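Local coordinates for protein UTP-glucose-1-phosphate uridylyltransferase 2 (Trypanosoma brucei, PDB 3GUE) that probably catalyses the reversible transfer of a uridylyl group from UTP to glucose 1-phosphate, giving UDP-glucose and diphosphate, and binds UDP-glucose, at residues K96-V101 and T106-T111; R371-K376 and L382-D387; L13-K18 and P166-D171. All blocks are in the same frame, centred on the assembly; numbering follows the deposited sequence.

Contact 1: K96-V101 and T106-T111; sequences KSLLQV and TFLDFT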
loop_
_atom_site.group_PDB
_atom_site.type_symbol
_atom_site.label_atom_id
_atom_site.label_comp_id
_atom_site.label_asym_id
_atom_site.label_seq_id
_atom_site.Cartn_x
_atom_site.Cartn_y
_atom_site.Cartn_z
ATOM N N LYS A 96 -2.697 7.095 7.490
ATOM C CA LYS A 96 -1.268 7.407 7.309
ATOM C C LYS A 96 -1.044 8.571 6.335
ATOM O O LYS A 96 -0.044 9.230 6.411
ATOM C CB LYS A 96 -0.511 6.168 6.825
ATOM C CG LYS A 96 0.992 6.339 6.680
ATOM C CD LYS A 96 1.564 5.171 5.898
ATOM C CE LYS A 96 1.592 3.907 6.758
ATOM N NZ LYS A 96 1.668 2.652 5.943
ATOM N N SER A 97 -1.989 8.830 5.444
ATOM C CA SER A 97 -1.864 9.944 4.494
ATOM C C SER A 97 -1.818 11.336 5.168
ATOM O O SER A 97 -1.362 12.296 4.559
ATOM C CB SER A 97 -2.981 9.888 3.411
ATOM O OG SER A 97 -4.279 10.180 3.952
ATOM N N LEU A 98 -2.317 11.434 6.407
ATOM C CA LEU A 98 -2.322 12.686 7.162
ATOM C C LEU A 98 -0.992 12.874 7.895
ATOM O O LEU A 98 -0.788 13.853 8.629
ATOM C CB LEU A 98 -3.523 12.725 8.115
ATOM C CG LEU A 98 -4.877 12.692 7.381
ATOM C CD1 LEU A 98 -6.021 12.866 8.368
ATOM C CD2 LEU A 98 -4.936 13.738 6.278
ATOM N N LEU A 99 -0.079 11.928 7.684
ATOM C CA LEU A 99 1.295 12.083 8.189
ATOM C C LEU A 99 2.084 13.182 7.440
ATOM O O LEU A 99 2.002 13.277 6.221
ATOM C CB LEU A 99 2.042 10.755 8.132
ATOM C CG LEU A 99 2.191 9.947 9.430
ATOM C CD1 LEU A 99 0.865 9.778 10.157
ATOM C CD2 LEU A 99 2.829 8.584 9.100
ATOM N N GLN A 100 2.841 13.993 8.183
ATOM C CA GLN A 100 3.672 15.034 7.565
ATOM C C GLN A 100 4.819 14.365 6.819
ATOM O O GLN A 100 5.420 13.388 7.310
ATOM C CB GLN A 100 4.223 16.060 8.589
ATOM C CG GLN A 100 3.172 16.993 9.257
ATOM C CD GLN A 100 3.762 18.137 10.151
ATOM O OE1 GLN A 100 4.568 17.903 11.078
ATOM N NE2 GLN A 100 3.319 19.379 9.887
ATOM N N VAL A 101 5.133 14.907 5.643
ATOM C CA VAL A 101 6.140 14.335 4.741
ATOM C C VAL A 101 7.331 15.303 4.527
ATOM O O VAL A 101 8.455 14.971 4.876
ATOM C CB VAL A 101 5.460 13.826 3.435
ATOM C CG1 VAL A 101 6.461 13.467 2.379
ATOM C CG2 VAL A 101 4.656 12.585 3.736
ATOM N N THR A 106 1.519 16.970 4.112
ATOM C CA THR A 106 1.224 15.548 4.370
ATOM C C THR A 106 1.249 14.796 3.037
ATOM O O THR A 106 1.448 15.418 1.981
ATOM C CB THR A 106 -0.168 15.347 4.988
ATOM O OG1 THR A 106 -1.148 15.831 4.070
ATOM C CG2 THR A 106 -0.322 16.094 6.373
ATOM N N PHE A 107 0.992 13.485 3.088
ATOM C CA PHE A 107 0.919 12.639 1.883
ATOM C C PHE A 107 -0.270 13.189 1.069
ATOM O O PHE A 107 -0.217 13.250 -0.155
ATOM C CB PHE A 107 0.657 11.155 2.223
ATOM C CG PHE A 107 1.889 10.355 2.681
ATOM C CD1 PHE A 107 2.678 9.664 1.762
ATOM C CD2 PHE A 107 2.216 10.263 4.035
ATOM C CE1 PHE A 107 3.795 8.923 2.182
ATOM C CE2 PHE A 107 3.327 9.521 4.468
ATOM C CZ PHE A 107 4.115 8.851 3.545
ATOM N N LEU A 108 -1.322 13.637 1.771
ATOM C CA LEU A 108 -2.568 14.034 1.115
ATOM C C LEU A 108 -2.463 15.399 0.441
ATOM O O LEU A 108 -3.091 15.629 -0.595
ATOM C CB LEU A 108 -3.771 13.941 2.085
ATOM C CG LEU A 108 -5.204 13.997 1.524
ATOM C CD1 LEU A 108 -5.449 13.096 0.280
ATOM C CD2 LEU A 108 -6.170 13.657 2.645
ATOM N N ASP A 109 -1.685 16.303 1.044
ATOM C CA ASP A 109 -1.230 17.541 0.398
ATOM C C ASP A 109 -0.601 17.238 -0.946
ATOM O O ASP A 109 -1.068 17.744 -1.968
ATOM C CB ASP A 109 -0.202 18.277 1.266
ATOM C CG ASP A 109 -0.835 19.021 2.395
ATOM O OD1 ASP A 109 -1.742 19.853 2.111
ATOM O OD2 ASP A 109 -0.435 18.756 3.555
ATOM N N PHE A 110 0.456 16.417 -0.942
ATOM C CA PHE A 110 1.123 15.982 -2.192
ATOM C C PHE A 110 0.205 15.341 -3.249
ATOM O O PHE A 110 0.306 15.692 -4.420
ATOM C CB PHE A 110 2.380 15.149 -1.910
ATOM C CG PHE A 110 3.541 15.977 -1.436
ATOM C CD1 PHE A 110 4.159 16.874 -2.302
ATOM C CD2 PHE A 110 4.013 15.872 -0.116
ATOM C CE1 PHE A 110 5.238 17.676 -1.876
ATOM C CE2 PHE A 110 5.079 16.648 0.319
ATOM C CZ PHE A 110 5.707 17.554 -0.562
ATOM N N THR A 111 -0.748 14.507 -2.812
ATOM C CA THR A 111 -1.774 13.915 -3.696
ATOM C C THR A 111 -2.709 14.978 -4.304
ATOM O O THR A 111 -2.949 14.956 -5.506
ATOM C CB THR A 111 -2.628 12.828 -2.941
ATOM O OG1 THR A 111 -1.797 11.718 -2.581
ATOM C CG2 THR A 111 -3.794 12.330 -3.794
#
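V101 sets one methyl over the ring of F107. Its CG2 lies 3.5 Å from the centroid of the F107 ring and 17° off the ring normal, a CH-pi contact displaced toward the rim. The two side chains cross at about a right angle. CG2 is placed there because CG1 takes the position anti to the backbone N of V101 (chi1 169°). CG1 turns to F110 instead and meets its CE2 at 4.0 Å. L98 and L108 lie side by side and point the same way, their CD2 methyls in contact.

The segments form a tight beta hairpin that runs straight into a helix. Q100 and T106 are an antiparallel non-hydrogen-bonded pair, and T106 is the N-cap of helix 107-122. T106 and D109 make a capping box. D109 N donates to T106 OG1 at 3.1 Å and 170°, and T106 N donates to D109 OD2 at 2.7 Å. That second bond uses the anti lone pair of OD2, while T106 OG1 reaches the same oxygen from above the carboxylate plane. K146 and Y147 hold the other oxygen, OD1.

The 3-10 turn adds to the cap: L108 N donates to S97 O at 3.1 Å. S97 OG bonds N83, a residue that binds UDP-glucose. K96, predicted to bind UTP, turns its NZ to V375 O.

Contact 2: R371-K376 and L382-D387; sequences RFAPVK and LALRSD. With UPG (uridine-5'-diphosphate-glucose), chain C.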
loop_
_atom_site.group_PDB
_atom_site.type_symbol
_atom_site.label_atom_id
_atom_site.label_comp_id
_atom_site.label_asym_id
_atom_site.label_seq_id
_atom_site.Cartn_x
_atom_site.Cartn_y
_atom_site.Cartn_z
ATOM N N ARG A 371 8.833 5.869 -9.934
ATOM C CA ARG A 371 7.377 5.741 -9.761
ATOM C C ARG A 371 6.917 5.073 -8.465
ATOM O O ARG A 371 5.724 4.787 -8.304
ATOM C CB ARG A 371 6.760 4.994 -10.948
ATOM C CG ARG A 371 6.987 5.689 -12.263
ATOM C CD ARG A 371 6.134 5.122 -13.339
ATOM N NE ARG A 371 6.457 5.780 -14.598
ATOM C CZ ARG A 371 5.908 5.480 -15.775
ATOM N NH1 ARG A 371 5.002 4.516 -15.878
ATOM N NH2 ARG A 371 6.298 6.139 -16.856
ATOM N N PHE A 372 7.854 4.808 -7.560
ATOM C CA PHE A 372 7.596 3.997 -6.376
ATOM C C PHE A 372 8.483 4.506 -5.208
ATOM O O PHE A 372 9.674 4.264 -5.201
ATOM C CB PHE A 372 7.871 2.507 -6.714
ATOM C CG PHE A 372 7.607 1.535 -5.577
ATOM C CD1 PHE A 372 6.344 1.440 -4.990
ATOM C CD2 PHE A 372 8.609 0.670 -5.140
ATOM C CE1 PHE A 372 6.102 0.539 -3.960
ATOM C CE2 PHE A 372 8.372 -0.249 -4.113
ATOM C CZ PHE A 372 7.117 -0.322 -3.523
ATOM N N ALA A 373 7.864 5.265 -4.290
ATOM C CA ALA A 373 8.436 5.752 -3.035
ATOM C C ALA A 373 7.517 5.284 -1.894
ATOM O O ALA A 373 6.750 6.086 -1.342
ATOM C CB ALA A 373 8.542 7.296 -3.029
ATOM N N PRO A 374 7.583 3.986 -1.545
ATOM C CA PRO A 374 6.619 3.436 -0.588
ATOM C C PRO A 374 6.937 3.858 0.845
ATOM O O PRO A 374 8.121 4.031 1.208
ATOM C CB PRO A 374 6.854 1.919 -0.701
ATOM C CG PRO A 374 8.337 1.817 -0.992
ATOM C CD PRO A 374 8.553 2.959 -1.991
ATOM N N VAL A 375 5.887 3.990 1.647
ATOM C CA VAL A 375 6.026 4.133 3.111
ATOM C C VAL A 375 5.098 3.129 3.782
ATOM O O VAL A 375 3.890 3.394 3.920
ATOM C CB VAL A 375 5.705 5.580 3.592
ATOM C CG1 VAL A 375 5.755 5.673 5.155
ATOM C CG2 VAL A 375 6.707 6.607 2.932
ATOM N N LYS A 376 5.676 1.973 4.152
ATOM C CA LYS A 376 4.996 0.913 4.893
ATOM C C LYS A 376 5.388 0.983 6.366
ATOM O O LYS A 376 4.605 0.599 7.256
ATOM C CB LYS A 376 5.423 -0.478 4.380
ATOM C CG LYS A 376 5.450 -0.663 2.894
ATOM C CD LYS A 376 4.052 -0.767 2.350
ATOM C CE LYS A 376 3.615 0.524 1.699
ATOM N NZ LYS A 376 2.408 0.251 0.877
ATOM N N LEU A 382 11.272 7.775 7.513
ATOM C CA LEU A 382 12.564 8.413 7.688
ATOM C C LEU A 382 13.229 8.754 6.350
ATOM O O LEU A 382 13.754 9.884 6.184
ATOM C CB LEU A 382 13.508 7.519 8.526
ATOM C CG LEU A 382 14.996 7.890 8.653
ATOM C CD1 LEU A 382 15.152 9.319 9.192
ATOM C CD2 LEU A 382 15.730 6.876 9.571
ATOM N N ALA A 383 13.224 7.788 5.419
ATOM C CA ALA A 383 13.889 7.980 4.120
ATOM C C ALA A 383 13.143 9.046 3.309
ATOM O O ALA A 383 13.777 9.939 2.734
ATOM C CB ALA A 383 14.007 6.668 3.317
ATOM N N LEU A 384 11.809 9.000 3.359
ATOM C CA LEU A 384 10.994 9.951 2.610
ATOM C C LEU A 384 11.163 11.383 3.095
ATOM O O LEU A 384 11.294 12.332 2.275
ATOM C CB LEU A 384 9.519 9.569 2.654
ATOM C CG LEU A 384 8.655 10.229 1.567
ATOM C CD1 LEU A 384 9.126 9.829 0.162
ATOM C CD2 LEU A 384 7.234 9.808 1.744
ATOM N N ARG A 385 11.199 11.525 4.420
ATOM C CA ARG A 385 11.288 12.823 5.079
ATOM C C ARG A 385 12.675 13.415 4.859
ATOM O O ARG A 385 12.829 14.631 4.820
ATOM C CB ARG A 385 10.971 12.702 6.568
ATOM C CG ARG A 385 9.488 12.637 6.878
ATOM C CD ARG A 385 9.205 12.619 8.368
ATOM N NE ARG A 385 7.769 12.662 8.597
ATOM C CZ ARG A 385 7.187 12.626 9.791
ATOM N NH1 ARG A 385 7.922 12.533 10.896
ATOM N NH2 ARG A 385 5.862 12.683 9.866
ATOM N N SER A 386 13.671 12.542 4.659
ATOM C CA SER A 386 15.040 12.979 4.406
ATOM C C SER A 386 15.292 13.436 2.951
ATOM O O SER A 386 14.515 13.133 2.042
ATOM C CB SER A 386 16.010 11.845 4.724
ATOM O OG SER A 386 16.081 11.000 3.601
ATOM N N ASP A 387 16.449 14.080 2.762
ATOM C CA ASP A 387 16.906 14.621 1.470
ATOM C C ASP A 387 17.240 13.495 0.436
ATOM O O ASP A 387 17.662 13.765 -0.697
ATOM C CB ASP A 387 18.097 15.597 1.680
ATOM C CG ASP A 387 19.372 14.909 2.204
ATOM O OD1 ASP A 387 19.342 13.710 2.401
ATOM O OD2 ASP A 387 20.436 15.564 2.388
HETATM N N1 UPG C . -5.629 0.158 2.149
HETATM C C2 UPG C . -6.999 0.356 1.882
HETATM N N3 UPG C . -7.885 -0.575 2.393
HETATM C C4 UPG C . -7.492 -1.665 3.132
HETATM C C5 UPG C . -6.131 -1.881 3.385
HETATM C C6 UPG C . -5.190 -0.981 2.896
HETATM O O2 UPG C . -7.463 1.318 1.251
HETATM O O4 UPG C . -8.376 -2.424 3.551
HETATM C C1C UPG C . -4.624 1.134 1.616
HETATM C C2C UPG C . -3.534 1.699 2.530
HETATM O O2C UPG C . -4.037 2.793 3.310
HETATM C C3C UPG C . -2.541 2.191 1.480
HETATM C C4C UPG C . -2.618 1.102 0.422
HETATM O O4C UPG C . -3.893 0.428 0.597
HETATM O O3C UPG C . -3.033 3.402 0.908
HETATM C C5C UPG C . -1.491 0.034 0.607
HETATM O O5C UPG C . -1.627 -0.739 1.769
HETATM P PA UPG C . -0.340 -1.132 2.661
HETATM O O1A UPG C . 0.412 0.143 2.829
HETATM O O2A UPG C . -0.715 -1.913 3.845
HETATM O O3A UPG C . 0.516 -2.068 1.612
HETATM P PB UPG C . 0.413 -3.680 1.416
HETATM O O1B UPG C . -1.002 -4.025 1.192
HETATM O O2B UPG C . 1.196 -4.403 2.467
HETATM O O3B UPG C . 1.302 -3.816 0.086
HETATM C "C1'" UPG C . 0.811 -3.204 -1.163
HETATM C "C2'" UPG C . 0.647 -4.295 -2.211
HETATM C "C3'" UPG C . 1.997 -4.981 -2.377
HETATM C "C4'" UPG C . 3.028 -3.943 -2.852
HETATM C "C5'" UPG C . 3.109 -2.767 -1.845
HETATM C "C6'" UPG C . 3.866 -1.610 -2.442
HETATM O "O2'" UPG C . -0.336 -5.266 -1.807
HETATM O "O3'" UPG C . 1.857 -6.070 -3.273
HETATM O "O4'" UPG C . 4.307 -4.540 -3.001
HETATM O "O5'" UPG C . 1.802 -2.220 -1.519
HETATM O "O6'" UPG C . 4.254 -0.714 -1.398
#
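L384 packs its two methyls on V375 and A373, and this apolar contact joins the segments. L384 sends CD2 to V375 CG2 at 3.5 Å, tighter than a usual carbon contact, and the two side chains cross at about a right angle. Its other methyl, CD1, meets A373 CB at 4.1 Å. A373 and V375 turn toward the helix, while P374 between them points away. L384 CG is anti to the backbone N (chi1 -162°), which carries both methyls toward the loop. Y389 also packs on A373 and L384.

The loop 371-376 follows a strand of the central mixed sheet of this GT-A-type nucleotidyltransferase domain and leads into helix 378-385. One side of it meets that helix; the other faces UDP-glucose.

Within these segments, K376 makes the polar contacts to the ligand. Bent at chi2 and chi3, its chain brings NZ to the diphosphate. NZ donates to O1A of UDP-glucose at 2.8 Å and to O3A of UDP-glucose at 3.1 Å. It also reaches the glucose hydroxyl O6'. D221 forms a salt bridge with the same NZ, so the ammonium group is shared by the D221 carboxylate and the diphosphate.

F372 and P374 also line the UDP-glucose pocket. F372 has O6' at its edge, in plane, 3.4 Å from CE1 of F372. P374 CD lies over the centre of one face of F372.

Contact 3: L13-K18 and P166-D171; sequences LACLEK and PKIRQD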
loop_
_atom_site.group_PDB
_atom_site.type_symbol
_atom_site.label_atom_id
_atom_site.label_comp_id
_atom_site.label_asym_id
_atom_site.label_seq_id
_atom_site.Cartn_x
_atom_site.Cartn_y
_atom_site.Cartn_z
ATOM N N LEU A 13 -22.840 -17.193 11.522
ATOM C CA LEU A 13 -24.102 -16.513 11.805
ATOM C C LEU A 13 -23.904 -15.279 12.711
ATOM O O LEU A 13 -24.484 -14.196 12.474
ATOM C CB LEU A 13 -25.121 -17.523 12.397
ATOM C CG LEU A 13 -26.567 -17.053 12.467
ATOM C CD1 LEU A 13 -26.967 -16.715 11.055
ATOM C CD2 LEU A 13 -27.458 -18.156 13.113
ATOM N N ALA A 14 -23.066 -15.440 13.739
ATOM C CA ALA A 14 -22.649 -14.314 14.572
ATOM C C ALA A 14 -21.971 -13.180 13.762
ATOM O O ALA A 14 -22.289 -11.998 13.995
ATOM C CB ALA A 14 -21.731 -14.798 15.739
ATOM N N CYS A 15 -21.067 -13.529 12.832
ATOM C CA CYS A 15 -20.419 -12.538 11.950
ATOM C C CYS A 15 -21.479 -11.904 11.060
ATOM O O CYS A 15 -21.463 -10.697 10.838
ATOM C CB CYS A 15 -19.295 -13.124 11.063
ATOM S SG CYS A 15 -17.886 -13.852 11.959
ATOM N N LEU A 16 -22.403 -12.730 10.588
ATOM C CA LEU A 16 -23.434 -12.286 9.633
ATOM C C LEU A 16 -24.284 -11.216 10.256
ATOM O O LEU A 16 -24.489 -10.150 9.659
ATOM C CB LEU A 16 -24.301 -13.469 9.168
ATOM C CG LEU A 16 -25.429 -13.221 8.159
ATOM C CD1 LEU A 16 -25.785 -14.533 7.519
ATOM C CD2 LEU A 16 -26.684 -12.612 8.831
ATOM N N GLU A 17 -24.767 -11.503 11.473
ATOM C CA GLU A 17 -25.691 -10.642 12.176
ATOM C C GLU A 17 -25.030 -9.356 12.595
ATOM O O GLU A 17 -25.630 -8.300 12.473
ATOM C CB GLU A 17 -26.323 -11.373 13.382
ATOM C CG GLU A 17 -27.419 -12.371 13.001
ATOM C CD GLU A 17 -27.984 -13.201 14.171
ATOM O OE1 GLU A 17 -27.438 -13.186 15.295
ATOM O OE2 GLU A 17 -29.004 -13.887 13.939
ATOM N N LYS A 18 -23.784 -9.442 13.075
ATOM C CA LYS A 18 -23.014 -8.259 13.453
ATOM C C LYS A 18 -22.737 -7.351 12.244
ATOM O O LYS A 18 -22.733 -6.122 12.383
ATOM C CB LYS A 18 -21.684 -8.675 14.101
ATOM C CG LYS A 18 -20.836 -7.520 14.633
ATOM C CD LYS A 18 -19.612 -8.012 15.404
ATOM C CE LYS A 18 -19.068 -6.926 16.361
ATOM N NZ LYS A 18 -18.008 -7.548 17.225
ATOM N N PRO A 166 -15.667 -7.929 10.633
ATOM C CA PRO A 166 -15.149 -8.064 11.999
ATOM C C PRO A 166 -13.852 -8.870 12.055
ATOM O O PRO A 166 -13.623 -9.748 11.210
ATOM C CB PRO A 166 -16.291 -8.815 12.717
ATOM C CG PRO A 166 -16.905 -9.647 11.673
ATOM C CD PRO A 166 -16.832 -8.812 10.394
ATOM N N LYS A 167 -12.979 -8.510 12.992
ATOM C CA LYS A 167 -11.851 -9.346 13.396
ATOM C C LYS A 167 -12.503 -10.541 14.071
ATOM O O LYS A 167 -13.537 -10.385 14.728
ATOM C CB LYS A 167 -10.984 -8.627 14.411
ATOM C CG LYS A 167 -10.297 -7.385 13.863
ATOM C CD LYS A 167 -9.533 -6.704 14.976
ATOM C CE LYS A 167 -9.016 -5.349 14.515
ATOM N NZ LYS A 167 -8.152 -4.708 15.555
ATOM N N ILE A 168 -11.957 -11.735 13.871
ATOM C CA ILE A 168 -12.612 -12.935 14.404
ATOM C C ILE A 168 -11.614 -13.653 15.333
ATOM O O ILE A 168 -10.430 -13.614 15.071
ATOM C CB ILE A 168 -13.189 -13.837 13.273
ATOM C CG1 ILE A 168 -12.099 -14.311 12.294
ATOM C CG2 ILE A 168 -14.323 -13.072 12.479
ATOM C CD1 ILE A 168 -12.466 -15.624 11.577
ATOM N N ARG A 169 -12.091 -14.257 16.419
ATOM C CA ARG A 169 -11.195 -14.898 17.397
ATOM C C ARG A 169 -10.456 -16.070 16.745
ATOM O O ARG A 169 -11.057 -16.867 16.008
ATOM C CB ARG A 169 -11.982 -15.404 18.612
ATOM C CG ARG A 169 -12.767 -14.376 19.441
ATOM C CD ARG A 169 -13.493 -15.093 20.627
ATOM N NE ARG A 169 -12.572 -15.852 21.502
ATOM C CZ ARG A 169 -12.221 -15.522 22.743
ATOM N NH1 ARG A 169 -12.725 -14.441 23.327
ATOM N NH2 ARG A 169 -11.389 -16.303 23.427
ATOM N N GLN A 170 -9.170 -16.208 17.041
ATOM C CA GLN A 170 -8.390 -17.322 16.479
ATOM C C GLN A 170 -8.868 -18.707 16.947
ATOM O O GLN A 170 -8.727 -19.708 16.215
ATOM C CB GLN A 170 -6.911 -17.156 16.800
ATOM C CG GLN A 170 -6.166 -16.071 15.945
ATOM C CD GLN A 170 -4.736 -15.979 16.297
ATOM O OE1 GLN A 170 -4.216 -16.860 16.978
ATOM N NE2 GLN A 170 -4.051 -14.910 15.838
ATOM N N ASP A 171 -9.436 -18.764 18.152
ATOM C CA ASP A 171 -9.919 -20.047 18.744
ATOM C C ASP A 171 -11.267 -20.545 18.232
ATOM O O ASP A 171 -11.374 -21.689 17.759
ATOM C CB ASP A 171 -9.837 -20.061 20.293
ATOM C CG ASP A 171 -10.702 -18.962 20.969
ATOM O OD1 ASP A 171 -11.458 -18.242 20.276
ATOM O OD2 ASP A 171 -10.633 -18.837 22.215
#
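P166 and C15 carry most of this apolar contact; I168 and K18 add smaller, about equal shares. P166 turns its ring toward helix 10-21, where two residues one helical turn apart meet it. C15 CB approaches P166 CG at 4.3 Å. The aliphatic chain of K18 comes to another ring carbon, with K18 CD 4.3 Å from P166 CB. W186 packs on both P166 and K18.

C15 also reaches further along the strand. Its SG lies 3.7 Å from I168 CG2, closer than either contact to the proline. The sulfur stands beside the backbone N of C15 (chi1 -61°), and this directs it to the isoleucine methyl. F32 of helix 26-40 touches both C15 and I168, H36 of the same helix touches C15, and P175 packs on C15 and K18. C15 is buried.

K18 is extended, all four of its torsions near 180°. This stretches the carbon chain alongside the proline and takes NZ on to a salt bridge with E185.

P166 points toward the helix and K167 away from it; I168 reaches the helix through CG2. This is helix-on-sheet packing: the N-terminal helix 10-21 lies against strand 165-169 of a four-stranded antiparallel sheet, away from the UDP-glucose site.

Overall arrangement
Contacts 1 and 2 are neighbours, with centres about 12 Å apart. R385 NH2 lies 2.7 Å from Q100 O, a probable hydrogen bond. F107 CZ packs on V375 CG2 at 3.5 Å. Both contacts lie beside UDP-glucose. Contact 2 touches the ligand directly, while the K96 side chain of contact 1 comes within about 4 Å. Contact 3 is remote. Its centre is about 34 Å from that of contact 1 and about 37 Å from that of contact 2, which lies on the other side of the chain's centre. The P166 side chain is about 13 Å from UDP-glucose. Along the chain, contact 1 is nested inside the loop closed by contact 3, and contact 2 follows.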